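Local structure of nicotinate phosphoribosyltransferase (Porphyromonas gingivalis, 2IM5) at residues T10-F15 with L205-T210; T17-A22 with N238-D243; A232-I237 with S262-M267; T246-T251 with S271-S276; I281-A286 with I302-S307. The protein probably catalyses the ATP-dependent synthesis of nicotinate mononucleotide from nicotinate and phosphoribosyl diphosphate, a step of NAD biosynthesis. All coordinates share one frame; numbering follows the deposited sequence.

Contact 1 (T10-F15 with L205-T210); sequences TDLYKF and LRVSGT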
# COMPACT_ATOMS: atom_id res chain seq x y z
N THR A 10 7.28 8.34 1.11
CA THR A 10 6.30 7.57 0.37
C THR A 10 6.39 6.12 0.87
O THR A 10 7.24 5.81 1.71
CB THR A 10 6.60 7.62 -1.15
OG1 THR A 10 5.58 6.94 -1.89
CG2 THR A 10 7.95 6.98 -1.45
N ASP A 11 5.53 5.26 0.36
CA ASP A 11 5.54 3.86 0.77
C ASP A 11 6.56 3.03 0.01
O ASP A 11 6.83 3.27 -1.17
CB ASP A 11 4.16 3.23 0.59
CG ASP A 11 3.20 3.66 1.68
OD1 ASP A 11 3.55 3.52 2.87
OD2 ASP A 11 2.10 4.13 1.35
N LEU A 12 7.13 2.04 0.69
CA LEU A 12 8.12 1.16 0.09
C LEU A 12 7.61 0.53 -1.21
O LEU A 12 8.33 0.48 -2.20
CB LEU A 12 8.50 0.05 1.07
CG LEU A 12 9.35 -1.07 0.46
CD1 LEU A 12 10.72 -0.51 0.07
CD2 LEU A 12 9.51 -2.21 1.47
N TYR A 13 6.37 0.06 -1.20
CA TYR A 13 5.83 -0.61 -2.37
C TYR A 13 5.80 0.24 -3.63
O TYR A 13 5.77 -0.29 -4.74
CB TYR A 13 4.45 -1.20 -2.07
CG TYR A 13 3.29 -0.22 -2.06
CD1 TYR A 13 2.66 0.15 -3.25
CD2 TYR A 13 2.80 0.30 -0.86
CE1 TYR A 13 1.56 1.01 -3.24
CE2 TYR A 13 1.71 1.16 -0.84
CZ TYR A 13 1.09 1.51 -2.04
OH TYR A 13 -0.01 2.35 -2.02
N LYS A 14 5.83 1.56 -3.48
CA LYS A 14 5.83 2.44 -4.64
C LYS A 14 7.15 2.26 -5.39
O LYS A 14 7.18 2.25 -6.62
CB LYS A 14 5.63 3.90 -4.22
CG LYS A 14 4.30 4.17 -3.50
CD LYS A 14 3.11 4.41 -4.45
CE LYS A 14 2.79 3.19 -5.33
NZ LYS A 14 1.51 3.36 -6.09
N PHE A 15 8.25 2.10 -4.65
CA PHE A 15 9.55 1.91 -5.27
C PHE A 15 9.74 0.48 -5.79
O PHE A 15 10.26 0.29 -6.89
CB PHE A 15 10.69 2.23 -4.30
CG PHE A 15 10.80 3.68 -3.94
CD1 PHE A 15 10.68 4.66 -4.91
CD2 PHE A 15 11.04 4.07 -2.63
CE1 PHE A 15 10.81 6.01 -4.59
CE2 PHE A 15 11.17 5.42 -2.30
CZ PHE A 15 11.06 6.39 -3.28
N LEU A 205 15.04 2.61 11.13
CA LEU A 205 14.20 1.42 11.19
C LEU A 205 14.26 0.68 9.86
O LEU A 205 14.70 1.24 8.85
CB LEU A 205 12.75 1.83 11.47
CG LEU A 205 12.45 2.57 12.78
CD1 LEU A 205 11.00 3.04 12.76
CD2 LEU A 205 12.70 1.65 13.98
N ARG A 206 13.82 -0.57 9.86
CA ARG A 206 13.77 -1.36 8.63
C ARG A 206 12.56 -0.87 7.83
O ARG A 206 11.59 -0.38 8.41
CB ARG A 206 13.55 -2.84 8.95
CG ARG A 206 14.73 -3.58 9.55
CD ARG A 206 14.41 -5.07 9.67
NE ARG A 206 13.43 -5.34 10.73
CZ ARG A 206 13.74 -5.53 12.01
NH1 ARG A 206 15.00 -5.50 12.40
NH2 ARG A 206 12.78 -5.74 12.90
N VAL A 207 12.62 -0.98 6.51
CA VAL A 207 11.48 -0.60 5.70
C VAL A 207 10.64 -1.87 5.64
O VAL A 207 11.19 -2.97 5.71
CB VAL A 207 11.86 -0.17 4.27
CG1 VAL A 207 12.63 1.14 4.31
CG2 VAL A 207 12.69 -1.25 3.59
N SER A 208 9.33 -1.73 5.53
CA SER A 208 8.45 -2.89 5.50
C SER A 208 7.31 -2.69 4.52
O SER A 208 6.72 -1.61 4.45
CB SER A 208 7.91 -3.14 6.91
OG SER A 208 6.93 -4.14 6.93
N GLY A 209 6.99 -3.74 3.76
CA GLY A 209 5.90 -3.65 2.80
C GLY A 209 5.82 -4.86 1.89
O GLY A 209 6.69 -5.72 1.91
N THR A 210 4.75 -4.93 1.10
CA THR A 210 4.57 -6.05 0.17
C THR A 210 4.20 -5.46 -1.18
O THR A 210 3.96 -4.27 -1.28
CB THR A 210 3.41 -6.96 0.62
OG1 THR A 210 2.17 -6.24 0.50
CG2 THR A 210 3.59 -7.40 2.06
O HOH W 1 5.31 -0.46 1.46
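Leu12, at the start of helix 12-24, comes nearest to Gly209 in backbone terms, with their CA atoms 6.0 Å apart where the chain runs on from the edge strand 206-207, and no direct hydrogen bond joins the two segments. The side chain of Leu12 does most of the touching. Its CG lies anti to the backbone N (chi1 170°), and chi2 (66°) then turns CD2 onto the peptide between Ser208 and Gly209, 3.7 Å from Gly209 N. The same methyl meets Val207 CG2 at 3.9 Å, the two side chains crossing at about a right angle. Tyr13 adds a different contact: its CB stands 3.2 Å from Thr210 O, while the ring leads away and its OH is bonded to Glu120. A water accepts from Tyr13 N at 2.9 Å and gives a weak bond to Ser208 O at 3.5 Å. Further out, Ser208 OG pairs with Ser163 and Thr210 OG1 with Arg273, so those two hydroxyls are held by residues of the parallel sheet. Between the two segments themselves, the chemistry implies methyl packing on backbone with a weak water link; direct bonds to Asp11 and Leu12 come from Ser195.

Contact 2 (T17-A22 with N238-D243); sequences TGYAYA and NVYDGD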
# COMPACT_ATOMS: atom_id res chain seq x y z
N THR A 17 7.42 -1.67 -6.70
CA THR A 17 6.55 -1.89 -7.85
C THR A 17 7.02 -0.99 -8.98
O THR A 17 6.93 -1.34 -10.15
CB THR A 17 5.09 -1.57 -7.50
OG1 THR A 17 4.75 -2.25 -6.29
CG2 THR A 17 4.15 -2.03 -8.62
N GLY A 18 7.52 0.19 -8.61
CA GLY A 18 8.01 1.12 -9.62
C GLY A 18 9.16 0.52 -10.40
O GLY A 18 9.23 0.69 -11.62
N TYR A 19 10.06 -0.18 -9.72
CA TYR A 19 11.19 -0.80 -10.41
C TYR A 19 10.70 -1.99 -11.22
O TYR A 19 11.17 -2.24 -12.33
CB TYR A 19 12.28 -1.25 -9.44
CG TYR A 19 13.34 -2.10 -10.12
CD1 TYR A 19 14.03 -1.62 -11.22
CD2 TYR A 19 13.59 -3.41 -9.71
CE1 TYR A 19 14.94 -2.42 -11.91
CE2 TYR A 19 14.49 -4.22 -10.39
CZ TYR A 19 15.15 -3.73 -11.49
OH TYR A 19 16.03 -4.53 -12.18
N ALA A 20 9.74 -2.74 -10.66
CA ALA A 20 9.20 -3.88 -11.39
C ALA A 20 8.62 -3.39 -12.73
O ALA A 20 8.82 -4.04 -13.75
CB ALA A 20 8.12 -4.58 -10.56
N TYR A 21 7.90 -2.27 -12.72
CA TYR A 21 7.34 -1.73 -13.97
C TYR A 21 8.48 -1.26 -14.89
O TYR A 21 8.47 -1.52 -16.10
CB TYR A 21 6.43 -0.52 -13.72
CG TYR A 21 5.12 -0.80 -13.02
CD1 TYR A 21 4.29 -1.84 -13.43
CD2 TYR A 21 4.69 0.03 -11.99
CE1 TYR A 21 3.04 -2.04 -12.82
CE2 TYR A 21 3.45 -0.16 -11.37
CZ TYR A 21 2.63 -1.20 -11.80
OH TYR A 21 1.40 -1.36 -11.20
N ALA A 22 9.45 -0.55 -14.31
CA ALA A 22 10.57 -0.02 -15.07
C ALA A 22 11.37 -1.12 -15.77
O ALA A 22 11.90 -0.91 -16.87
CB ALA A 22 11.48 0.79 -14.16
N ASN A 238 10.89 -12.80 -11.15
CA ASN A 238 11.88 -12.41 -12.15
C ASN A 238 12.57 -11.13 -11.70
O ASN A 238 13.78 -10.97 -11.86
CB ASN A 238 11.21 -12.17 -13.50
CG ASN A 238 12.17 -11.59 -14.54
OD1 ASN A 238 12.51 -10.40 -14.51
ND2 ASN A 238 12.62 -12.43 -15.47
N VAL A 239 11.81 -10.22 -11.12
CA VAL A 239 12.37 -8.96 -10.68
C VAL A 239 13.19 -9.05 -9.39
O VAL A 239 14.29 -8.52 -9.32
CB VAL A 239 11.25 -7.90 -10.48
CG1 VAL A 239 11.84 -6.59 -9.96
CG2 VAL A 239 10.51 -7.67 -11.80
N TYR A 240 12.66 -9.74 -8.38
CA TYR A 240 13.34 -9.80 -7.10
C TYR A 240 13.99 -11.10 -6.66
O TYR A 240 14.51 -11.19 -5.56
CB TYR A 240 12.38 -9.28 -6.01
CG TYR A 240 12.07 -7.81 -6.21
CD1 TYR A 240 13.07 -6.85 -6.07
CD2 TYR A 240 10.80 -7.38 -6.59
CE1 TYR A 240 12.82 -5.51 -6.32
CE2 TYR A 240 10.54 -6.03 -6.84
CZ TYR A 240 11.56 -5.11 -6.70
OH TYR A 240 11.34 -3.78 -6.94
N ASP A 241 13.96 -12.09 -7.54
CA ASP A 241 14.58 -13.39 -7.29
C ASP A 241 14.32 -14.01 -5.93
O ASP A 241 15.24 -14.57 -5.33
CB ASP A 241 16.10 -13.28 -7.48
CG ASP A 241 16.48 -12.48 -8.71
OD1 ASP A 241 15.99 -12.81 -9.82
OD2 ASP A 241 17.27 -11.51 -8.57
N GLY A 242 13.10 -13.92 -5.43
CA GLY A 242 12.81 -14.50 -4.14
C GLY A 242 12.73 -13.50 -2.99
O GLY A 242 12.19 -13.83 -1.94
N ASP A 243 13.27 -12.30 -3.17
CA ASP A 243 13.17 -11.29 -2.11
C ASP A 243 11.74 -10.75 -2.11
O ASP A 243 11.00 -10.96 -3.07
CB ASP A 243 14.15 -10.13 -2.35
CG ASP A 243 15.56 -10.45 -1.87
OD1 ASP A 243 15.69 -11.07 -0.79
OD2 ASP A 243 16.54 -10.07 -2.56
O HOH W 2 15.85 -7.97 -11.60
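Val239 packs its two methyls against consecutive residues of helix 12-24, and this is the close part of the contact. CG1 approaches the Tyr19 ring obliquely, 3.6 Å from Tyr19 CE2, while CG2 reaches the backbone at Ala20, 4.0 Å from Ala20 CA. The split follows from the valine torsion: CG1 is anti to the backbone N (chi1 178°), leaving CG2 beside that N, so the branches diverge toward different targets. Tyr240 meets the same part of the Tyr19 ring. Its OH lies near the plane of that ring, at the ring edge, 3.6 Å from Tyr19 CD2, and the two tyrosine side chains overlap in reverse sense. That hydroxyl is hydrogen-bonded to Thr16 O, the carbonyl just before the segment 17-22, which ties the end of helix 228-240 to the N-terminal helix. Here helix 228-240 terminates: Asp241 leaves helical angles with positive phi, and a type I' turn from Tyr240 to Asp243, closed by Asp243 N to Tyr240 O at 2.9 Å, leads the chain away from helix 12-24. Trp215 of helix 213-223 also touches Ala20, and Tyr81 meets the ring of Tyr19. The looser side lies toward the phenol end of Tyr19, where a water donates to Val239 O at 2.8 Å but has only a weak bond with Tyr19 OH, at 3.5 Å.

Contact 3 (A232-I237 with S262-M267); sequences AMEDWI and SKKHAM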
# COMPACT_ATOMS: atom_id res chain seq x y z
N ALA A 232 1.64 -12.59 -12.36
CA ALA A 232 2.08 -11.52 -11.48
C ALA A 232 3.18 -12.05 -10.54
O ALA A 232 4.20 -11.39 -10.33
CB ALA A 232 0.91 -10.98 -10.67
N MET A 233 2.97 -13.24 -9.99
CA MET A 233 3.96 -13.84 -9.10
C MET A 233 5.25 -14.20 -9.86
O MET A 233 6.35 -13.96 -9.37
CB MET A 233 3.40 -15.10 -8.41
CG MET A 233 2.36 -14.82 -7.30
SD MET A 233 1.83 -16.31 -6.40
CE MET A 233 2.40 -15.98 -4.90
N GLU A 234 5.12 -14.78 -11.06
CA GLU A 234 6.29 -15.14 -11.85
C GLU A 234 7.11 -13.90 -12.20
O GLU A 234 8.34 -13.93 -12.16
CB GLU A 234 5.88 -15.86 -13.14
CG GLU A 234 5.44 -17.30 -12.93
CD GLU A 234 6.63 -18.24 -12.69
OE1 GLU A 234 7.29 -18.63 -13.67
OE2 GLU A 234 6.89 -18.57 -11.51
N ASP A 235 6.42 -12.81 -12.55
CA ASP A 235 7.12 -11.57 -12.89
C ASP A 235 7.79 -10.97 -11.66
O ASP A 235 8.88 -10.42 -11.74
CB ASP A 235 6.15 -10.56 -13.53
CG ASP A 235 5.76 -10.95 -14.95
OD1 ASP A 235 6.39 -11.88 -15.50
OD2 ASP A 235 4.83 -10.34 -15.52
N TRP A 236 7.13 -11.08 -10.50
CA TRP A 236 7.71 -10.54 -9.27
C TRP A 236 9.00 -11.30 -8.94
O TRP A 236 9.99 -10.71 -8.48
CB TRP A 236 6.71 -10.67 -8.12
CG TRP A 236 7.10 -9.91 -6.89
CD1 TRP A 236 7.62 -10.42 -5.74
CD2 TRP A 236 6.98 -8.49 -6.67
NE1 TRP A 236 7.83 -9.42 -4.82
CE2 TRP A 236 7.44 -8.23 -5.36
CE3 TRP A 236 6.52 -7.43 -7.46
CZ2 TRP A 236 7.46 -6.94 -4.82
CZ3 TRP A 236 6.54 -6.14 -6.92
CH2 TRP A 236 7.00 -5.91 -5.61
N ILE A 237 8.99 -12.60 -9.17
CA ILE A 237 10.16 -13.43 -8.92
C ILE A 237 11.27 -13.07 -9.90
O ILE A 237 12.45 -13.03 -9.54
CB ILE A 237 9.81 -14.92 -9.07
CG1 ILE A 237 8.85 -15.34 -7.95
CG2 ILE A 237 11.08 -15.77 -9.04
CD1 ILE A 237 8.18 -16.67 -8.19
N SER A 262 -0.07 -22.48 -7.15
CA SER A 262 0.78 -23.61 -7.52
C SER A 262 1.72 -24.02 -6.39
O SER A 262 2.10 -23.21 -5.55
CB SER A 262 1.61 -23.29 -8.76
OG SER A 262 2.68 -22.42 -8.44
N LYS A 263 2.09 -25.29 -6.38
CA LYS A 263 3.00 -25.81 -5.36
C LYS A 263 4.32 -25.03 -5.36
O LYS A 263 4.86 -24.73 -4.30
CB LYS A 263 3.28 -27.29 -5.62
CG LYS A 263 4.09 -27.96 -4.52
CD LYS A 263 4.25 -29.45 -4.77
CE LYS A 263 5.13 -30.09 -3.70
NZ LYS A 263 4.54 -30.00 -2.33
N LYS A 264 4.82 -24.73 -6.55
CA LYS A 264 6.07 -23.99 -6.69
C LYS A 264 6.02 -22.64 -5.97
O LYS A 264 6.93 -22.29 -5.20
CB LYS A 264 6.38 -23.77 -8.17
CG LYS A 264 7.65 -23.01 -8.43
CD LYS A 264 7.95 -22.92 -9.93
CE LYS A 264 6.86 -22.16 -10.67
NZ LYS A 264 7.12 -22.15 -12.15
N HIS A 265 4.97 -21.87 -6.22
CA HIS A 265 4.81 -20.57 -5.59
C HIS A 265 4.53 -20.70 -4.10
O HIS A 265 5.04 -19.92 -3.29
CB HIS A 265 3.70 -19.79 -6.29
CG HIS A 265 4.08 -19.34 -7.67
ND1 HIS A 265 3.15 -18.97 -8.61
CD2 HIS A 265 5.29 -19.20 -8.26
CE1 HIS A 265 3.77 -18.63 -9.73
NE2 HIS A 265 5.07 -18.76 -9.54
N ALA A 266 3.73 -21.69 -3.72
CA ALA A 266 3.42 -21.90 -2.32
C ALA A 266 4.71 -22.20 -1.55
O ALA A 266 4.89 -21.74 -0.42
CB ALA A 266 2.44 -23.06 -2.16
N MET A 267 5.61 -22.95 -2.17
CA MET A 267 6.88 -23.30 -1.53
C MET A 267 7.87 -22.15 -1.51
O MET A 267 8.58 -21.95 -0.52
CB MET A 267 7.53 -24.49 -2.25
CG MET A 267 6.78 -25.81 -2.10
SD MET A 267 7.60 -27.10 -3.04
CE MET A 267 7.11 -26.68 -4.60
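A histidine-carboxylate pair bridges two helices here: His265 NE2 donates to Glu234 OE2 over 2.7 Å, and the N-H...O angle of 168° makes the bond nearly straight. The acceptor lies close to the imidazole plane, whereas the carboxylate is met on its anti side and the two planes are turned 36° apart. In Glu234, chi1 sets CG at the ring edge, and a bend at chi2 swings the carboxylate so that OE2 faces NE2. Lys264 NZ approaches the same oxygen in a long salt bridge of 3.6 Å, so OE2 faces two donor groups; the histidine N-H and, more distantly, the lysine charge would probably favour the ionised carboxylate. The ring is also gripped by apolar atoms. Met233 CB sits over one face, 4.0 Å from the ring centroid of His265, a CH-pi contact, and Met233 SD lies obliquely at 3.7 Å from His265 ND1. Ile237 CD1 touches His265 CD2 at 3.8 Å. Together the hydrogen bond and the face contact limit rotation of the imidazole. At the root of its helix, Ser262 is the N-cap: its OG accepts from His265 N, fixing the turn that carries the histidine. The segments of helices 228-240 and 263-268 have axes 11.4 Å apart at an angle of 50°, a spacing spanned by side chains alone. Tyr230, one turn before Glu234, adds its ring to that of His265, Phe261 and Phe269 touch Met233, and helix 213-223 packs against helix 228-240 through Ala232 and Asp235.

Contact 4 (T246-T251 with S271-S276); sequences TVLTDT and SLRHDS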
# COMPACT_ATOMS: atom_id res chain seq x y z
N THR A 246 6.16 -11.89 -0.24
CA THR A 246 4.83 -11.91 0.35
C THR A 246 3.85 -11.67 -0.78
O THR A 246 4.11 -10.86 -1.66
CB THR A 246 4.64 -10.80 1.39
OG1 THR A 246 5.57 -10.98 2.46
CG2 THR A 246 3.23 -10.83 1.96
N VAL A 247 2.73 -12.39 -0.78
CA VAL A 247 1.77 -12.19 -1.85
C VAL A 247 0.35 -11.90 -1.36
O VAL A 247 -0.12 -12.47 -0.38
CB VAL A 247 1.74 -13.42 -2.80
CG1 VAL A 247 1.31 -14.66 -2.04
CG2 VAL A 247 0.81 -13.15 -3.99
N LEU A 248 -0.31 -10.97 -2.06
CA LEU A 248 -1.69 -10.59 -1.78
C LEU A 248 -2.57 -11.60 -2.49
O LEU A 248 -2.31 -11.94 -3.65
CB LEU A 248 -1.98 -9.19 -2.33
CG LEU A 248 -1.76 -8.02 -1.36
CD1 LEU A 248 -1.88 -6.71 -2.12
CD2 LEU A 248 -2.79 -8.09 -0.24
N THR A 249 -3.61 -12.07 -1.81
CA THR A 249 -4.48 -13.09 -2.38
C THR A 249 -5.91 -12.68 -2.75
O THR A 249 -6.57 -13.39 -3.49
CB THR A 249 -4.60 -14.28 -1.41
OG1 THR A 249 -5.35 -13.88 -0.26
CG2 THR A 249 -3.22 -14.75 -0.96
N ASP A 250 -6.38 -11.54 -2.26
CA ASP A 250 -7.76 -11.14 -2.50
C ASP A 250 -8.10 -10.30 -3.73
O ASP A 250 -9.28 -9.96 -3.92
CB ASP A 250 -8.31 -10.43 -1.25
CG ASP A 250 -7.68 -9.06 -1.04
OD1 ASP A 250 -6.53 -8.86 -1.48
OD2 ASP A 250 -8.33 -8.18 -0.43
N THR A 251 -7.11 -9.96 -4.56
CA THR A 251 -7.36 -9.14 -5.73
C THR A 251 -8.59 -9.61 -6.51
O THR A 251 -9.47 -8.82 -6.82
CB THR A 251 -6.16 -9.13 -6.69
OG1 THR A 251 -4.97 -8.88 -5.94
CG2 THR A 251 -6.33 -8.03 -7.75
N SER A 271 5.22 -15.92 2.71
CA SER A 271 4.01 -15.46 3.35
C SER A 271 2.91 -14.94 2.45
O SER A 271 3.12 -14.63 1.27
CB SER A 271 4.38 -14.38 4.37
OG SER A 271 5.18 -13.39 3.75
N LEU A 272 1.72 -14.85 3.03
CA LEU A 272 0.54 -14.35 2.35
C LEU A 272 0.10 -13.11 3.10
O LEU A 272 0.43 -12.94 4.27
CB LEU A 272 -0.59 -15.38 2.40
CG LEU A 272 -0.27 -16.81 1.97
CD1 LEU A 272 -1.46 -17.71 2.27
CD2 LEU A 272 0.08 -16.84 0.48
N ARG A 273 -0.64 -12.25 2.44
CA ARG A 273 -1.12 -11.06 3.11
C ARG A 273 -2.64 -11.05 3.12
O ARG A 273 -3.28 -11.21 2.08
CB ARG A 273 -0.60 -9.80 2.42
CG ARG A 273 -1.13 -8.55 3.06
CD ARG A 273 -0.44 -7.32 2.53
NE ARG A 273 -1.16 -6.13 2.94
CZ ARG A 273 -0.85 -4.90 2.55
NH1 ARG A 273 0.19 -4.71 1.75
NH2 ARG A 273 -1.58 -3.87 2.95
N HIS A 274 -3.22 -10.89 4.30
CA HIS A 274 -4.67 -10.82 4.48
C HIS A 274 -5.02 -9.35 4.50
O HIS A 274 -4.52 -8.61 5.35
CB HIS A 274 -5.08 -11.46 5.80
CG HIS A 274 -6.46 -11.09 6.24
ND1 HIS A 274 -7.60 -11.62 5.66
CD2 HIS A 274 -6.89 -10.19 7.16
CE1 HIS A 274 -8.67 -11.07 6.20
NE2 HIS A 274 -8.27 -10.20 7.12
N ASP A 275 -5.89 -8.91 3.61
CA ASP A 275 -6.24 -7.49 3.56
C ASP A 275 -7.73 -7.18 3.47
O ASP A 275 -8.12 -6.03 3.33
CB ASP A 275 -5.50 -6.83 2.40
CG ASP A 275 -5.46 -5.32 2.53
OD1 ASP A 275 -5.02 -4.83 3.60
OD2 ASP A 275 -5.85 -4.63 1.57
N SER A 276 -8.57 -8.21 3.54
CA SER A 276 -10.01 -8.01 3.51
C SER A 276 -10.74 -9.27 3.94
O SER A 276 -10.19 -10.37 3.84
CB SER A 276 -10.48 -7.59 2.10
OG SER A 276 -10.47 -8.67 1.19
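Strands 246-248 and 271-274 are parallel neighbours at one end of the seven-stranded sheet, with 246-248 outermost. Thr246 pairs with Ser271 and Val247 with Leu272. The ladder is carried by Val247, whose N donates to Ser271 O at 3.1 Å and whose O accepts from Arg273 N at 2.9 Å. On the face of Thr246, its OG1 donates to Ser271 OG at 2.8 Å. Along the same face the extended chain of Arg273 lies beside Leu248, CD2 of the leucine 3.7 Å from Arg273 CD, and its guanidinium is held by Ser305 and Thr210. On the other face Val247 CG1 and Leu272 CD2 meet at 3.6 Å, both side chains projecting from the strands in the same sense. Past the strand ends the contact turns polar: Ser276 OG donates to Asp250 OD2 at 2.7 Å, on the anti side and 16° out of the carboxylate plane. Asp275, nearby, is hydrogen-bonded through OD1 to Ser305. Near this end lies His213, predicted to be autophosphorylated but unmodified here, in contact with Leu248 and Asp250 and weakly bonded to Asp275. Polar loops following the C-terminal ends of parallel strands are where active sites of TIM-barrel-like folds, the clan of this family, are built.

Contact 5 (I281-A286 with I302-S307); sequences IFIEKA and IIFSDS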
# COMPACT_ATOMS: atom_id res chain seq x y z
N ILE A 281 -11.54 -16.78 8.80
CA ILE A 281 -11.89 -17.52 7.59
C ILE A 281 -10.67 -17.60 6.68
O ILE A 281 -10.41 -18.64 6.06
CB ILE A 281 -13.07 -16.84 6.86
CG1 ILE A 281 -14.35 -17.04 7.67
CG2 ILE A 281 -13.22 -17.40 5.45
CD1 ILE A 281 -15.54 -16.28 7.13
N PHE A 282 -9.92 -16.51 6.59
CA PHE A 282 -8.72 -16.48 5.76
C PHE A 282 -7.71 -17.50 6.27
O PHE A 282 -7.10 -18.23 5.48
CB PHE A 282 -8.09 -15.09 5.79
CG PHE A 282 -6.87 -14.97 4.92
CD1 PHE A 282 -6.99 -14.63 3.57
CD2 PHE A 282 -5.60 -15.21 5.45
CE1 PHE A 282 -5.86 -14.53 2.76
CE2 PHE A 282 -4.47 -15.12 4.64
CZ PHE A 282 -4.59 -14.78 3.29
N ILE A 283 -7.53 -17.56 7.58
CA ILE A 283 -6.58 -18.50 8.17
C ILE A 283 -6.91 -19.95 7.80
O ILE A 283 -6.01 -20.73 7.45
CB ILE A 283 -6.54 -18.35 9.71
CG1 ILE A 283 -6.01 -16.97 10.07
CG2 ILE A 283 -5.68 -19.44 10.32
CD1 ILE A 283 -6.14 -16.60 11.53
N GLU A 284 -8.19 -20.30 7.84
CA GLU A 284 -8.62 -21.66 7.49
C GLU A 284 -8.29 -21.99 6.04
O GLU A 284 -7.73 -23.04 5.75
CB GLU A 284 -10.13 -21.83 7.68
CG GLU A 284 -10.63 -21.70 9.10
CD GLU A 284 -9.82 -22.53 10.08
OE1 GLU A 284 -9.61 -23.74 9.81
OE2 GLU A 284 -9.41 -21.98 11.12
N LYS A 285 -8.65 -21.08 5.12
CA LYS A 285 -8.38 -21.29 3.70
C LYS A 285 -6.90 -21.49 3.44
O LYS A 285 -6.50 -22.41 2.73
CB LYS A 285 -8.88 -20.10 2.88
CG LYS A 285 -10.39 -19.91 2.88
CD LYS A 285 -10.78 -18.65 2.11
CE LYS A 285 -12.30 -18.48 2.01
NZ LYS A 285 -12.65 -17.14 1.44
N ALA A 286 -6.08 -20.63 4.02
CA ALA A 286 -4.63 -20.69 3.85
C ALA A 286 -4.06 -22.02 4.35
O ALA A 286 -3.37 -22.73 3.61
CB ALA A 286 -3.97 -19.54 4.59
N ILE A 302 1.59 -15.01 7.83
CA ILE A 302 0.49 -14.27 7.26
C ILE A 302 0.61 -12.87 7.85
O ILE A 302 0.72 -12.71 9.06
CB ILE A 302 -0.89 -14.80 7.65
CG1 ILE A 302 -1.16 -16.15 6.99
CG2 ILE A 302 -1.96 -13.79 7.21
CD1 ILE A 302 -2.50 -16.75 7.38
N ILE A 303 0.65 -11.87 6.97
CA ILE A 303 0.72 -10.50 7.41
C ILE A 303 -0.71 -9.97 7.28
O ILE A 303 -1.26 -9.91 6.18
CB ILE A 303 1.72 -9.67 6.53
CG1 ILE A 303 1.54 -8.18 6.79
CG2 ILE A 303 1.54 -9.98 5.07
CD1 ILE A 303 2.06 -7.73 8.12
N PHE A 304 -1.30 -9.61 8.42
CA PHE A 304 -2.66 -9.09 8.47
C PHE A 304 -2.60 -7.57 8.46
O PHE A 304 -1.85 -6.98 9.23
CB PHE A 304 -3.35 -9.58 9.75
CG PHE A 304 -3.45 -11.08 9.86
CD1 PHE A 304 -4.57 -11.75 9.38
CD2 PHE A 304 -2.43 -11.82 10.46
CE1 PHE A 304 -4.68 -13.13 9.49
CE2 PHE A 304 -2.53 -13.21 10.57
CZ PHE A 304 -3.65 -13.86 10.09
N SER A 305 -3.38 -6.94 7.59
CA SER A 305 -3.33 -5.48 7.50
C SER A 305 -4.68 -4.81 7.24
O SER A 305 -4.73 -3.67 6.79
CB SER A 305 -2.37 -5.08 6.38
OG SER A 305 -2.83 -5.59 5.14
N ASP A 306 -5.77 -5.52 7.52
CA ASP A 306 -7.09 -4.95 7.29
C ASP A 306 -7.65 -4.11 8.45
O ASP A 306 -8.24 -4.65 9.40
CB ASP A 306 -8.07 -6.07 6.94
CG ASP A 306 -9.46 -5.55 6.63
OD1 ASP A 306 -9.56 -4.42 6.09
OD2 ASP A 306 -10.44 -6.27 6.91
N SER A 307 -7.46 -2.79 8.37
CA SER A 307 -7.94 -1.86 9.39
C SER A 307 -7.75 -2.38 10.80
O SER A 307 -8.71 -2.51 11.56
CB SER A 307 -9.43 -1.56 9.18
OG SER A 307 -9.65 -1.03 7.89
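Ile302 CD1 is the focus of the first shell, meeting three residues of helix 279-292. It lies at the edge of the Phe282 ring, near its plane and 3.7 Å from Phe282 CE2, and reaches Ala286 CB at 4.2 Å and, more distantly, Ile283 CG1. Ile302 CG2 also touches Phe282 CE2, at 3.8 Å, so both branches of the isoleucine meet that ring corner from the same side. A second pair forms alongside: Ile283 CG1 comes to the edge of the Phe304 ring, 3.9 Å from Phe304 CZ, the side chains crossing at about a right angle. Torsions set up this division. Phe282 has CG anti to the backbone N (chi1 -179°), which carries its ring toward the sheet, while in Ile302 the extended chi2 (178°) lets CD1 reach the helix. Next out, Ile302 CG2 lies 3.3 Å above one face of the Phe304 ring, near its rim, and His274 and Phe328 meet the rings of Phe282 and Phe304 respectively. The contact is wholly apolar and buried. The axes of helix segment 281-286 and strand 302-304 run nearly antiparallel, at 163°, as in a beta-alpha-beta crossover: strand 271-274 leads into helix 279-292, which returns to strand 301-304, with helix 310-320 packed beside Ile283 and Phe304.

Contacts 2, 4 and 5 are buried, whereas contacts 1 and 3 are only partly so, and contact 3, its centre about 20 Å from the chain's centre, includes the exposed Lys264. Contacts 1 and 2 share helix 12-24 and join it to the sheet edge and to helix 228-240; contact 3 uses the latter helix again. Contacts 4 and 5 lie closest, centres about 7 Å apart, on neighbouring strands. The chemistry differs with position: a methyl on backbone with a weak water link in contact 1, valine and tyrosine packing between helices in contact 2, a histidine-carboxylate hydrogen bond in contact 3, backbone ladder and polar loop in contact 4, and purely apolar helix-on-sheet packing in contact 5.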